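Local coordinates for acyl-ACP thioesterase (Bacteroides thetaiotaomicron, PDB 2ESS), which probably hydrolyses the thioester of fatty acyl chains carried on acyl carrier protein, releasing fatty acids, at residues T83-E86 / F92-R95. Residues are numbered along the deposited sequence; the frame is centred on the assembly and turned at random.
Sequences TWVE and FTDR
V85 and R95 face each other as an antiparallel non-hydrogen-bonded pair, their CA atoms 4.5 Å apart, where the axes of the short segments 83-86 and 92-95 run at 140°, antiparallel but splayed. Between the two segments the backbone bond from E86 N to D94 O (2.9 Å) lies beside this pair, W84 with N96 continues the pairing, and R95 CA adds a CA-H...O contact to W84 O. On the V85 and R95 face the arginine does most of the work. Its CG stands anti to the backbone N (chi1 167°), and a bend at chi3 swings the guanidinium back over strand 83-86. There R95 NH1 donates to T83 OG1 at 2.9 Å, and the hydroxyl passes its own hydrogen on to N96 O. V85 CG2 sits over one face of the guanidinium near the rim, 3.9 Å from R95 NH2. The buried group has further partners: H42 ND1, from helix 28-45, is hydrogen-bonded to R95 NH2, and a diol probably from the crystallisation liquor to R95 NE. The other V85 methyl, CG1, touches T93 CG2 at 3.9 Å. E86 and D94, on the opposite face, bring their like charges to 4.5 Å between E86 OE1 and D94 OD2; the salt bridge of E86 to R111 probably eases this. The arrangement exemplifies a beta hairpin, strands 78-88 and 92-100, whose arginine-bearing face packs against helix 28-45, as sheet and central helix do in a hot-dog fold.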
# COMPACT_ATOMS: atom_id res chain seq x y z
N THR A 83 13.86 15.42 3.52
CA THR A 83 13.57 15.40 4.94
C THR A 83 14.81 15.78 5.74
O THR A 83 15.95 15.57 5.31
CB THR A 83 13.03 14.01 5.36
OG1 THR A 83 12.62 14.09 6.72
CG2 THR A 83 14.07 12.90 5.13
N TRP A 84 14.57 16.36 6.90
CA TRP A 84 15.61 16.87 7.75
C TRP A 84 15.03 17.06 9.14
O TRP A 84 13.81 17.17 9.31
CB TRP A 84 16.16 18.21 7.20
CG TRP A 84 15.15 19.30 7.16
CD1 TRP A 84 14.90 20.21 8.14
CD2 TRP A 84 14.24 19.58 6.10
NE1 TRP A 84 13.88 21.04 7.75
CE2 TRP A 84 13.46 20.67 6.50
CE3 TRP A 84 14.01 19.00 4.85
CZ2 TRP A 84 12.48 21.21 5.69
CZ3 TRP A 84 13.04 19.52 4.05
CH2 TRP A 84 12.28 20.63 4.47
N VAL A 85 15.91 17.08 10.12
CA VAL A 85 15.60 17.38 11.50
C VAL A 85 15.64 18.86 11.73
O VAL A 85 16.66 19.49 11.51
CB VAL A 85 16.59 16.68 12.47
CG1 VAL A 85 16.31 17.04 13.95
CG2 VAL A 85 16.52 15.17 12.29
N GLU A 86 14.52 19.43 12.18
CA GLU A 86 14.44 20.86 12.46
C GLU A 86 14.83 21.18 13.89
O GLU A 86 15.55 22.14 14.14
CB GLU A 86 13.04 21.39 12.18
CG GLU A 86 12.90 22.84 12.56
CD GLU A 86 11.52 23.38 12.25
OE1 GLU A 86 10.53 22.82 12.80
OE2 GLU A 86 11.45 24.36 11.49
N PHE A 92 10.68 15.84 22.55
CA PHE A 92 10.25 15.57 21.18
C PHE A 92 11.27 16.00 20.15
O PHE A 92 12.04 16.93 20.38
CB PHE A 92 8.97 16.34 20.85
CG PHE A 92 7.80 16.00 21.71
CD1 PHE A 92 6.97 14.92 21.39
CD2 PHE A 92 7.53 16.76 22.85
CE1 PHE A 92 5.89 14.63 22.20
CE2 PHE A 92 6.44 16.47 23.66
CZ PHE A 92 5.63 15.39 23.34
N THR A 93 11.23 15.36 18.98
CA THR A 93 11.99 15.78 17.82
C THR A 93 11.04 16.16 16.70
O THR A 93 10.07 15.43 16.46
CB THR A 93 12.93 14.67 17.34
OG1 THR A 93 13.90 14.47 18.36
CG2 THR A 93 13.64 15.04 16.05
N ASP A 94 11.30 17.30 16.08
CA ASP A 94 10.52 17.79 14.94
C ASP A 94 11.30 17.47 13.66
O ASP A 94 12.40 17.95 13.47
CB ASP A 94 10.27 19.29 15.07
CG ASP A 94 9.39 19.65 16.27
OD1 ASP A 94 8.70 18.77 16.86
OD2 ASP A 94 9.44 20.83 16.66
N ARG A 95 10.71 16.63 12.82
CA ARG A 95 11.25 16.27 11.54
C ARG A 95 10.33 16.82 10.44
O ARG A 95 9.11 16.59 10.47
CB ARG A 95 11.32 14.77 11.37
CG ARG A 95 11.58 14.40 9.91
CD ARG A 95 11.88 12.97 9.69
NE ARG A 95 13.13 12.45 10.26
CZ ARG A 95 14.35 12.60 9.76
NH1 ARG A 95 14.59 13.41 8.75
NH2 ARG A 95 15.37 12.00 10.37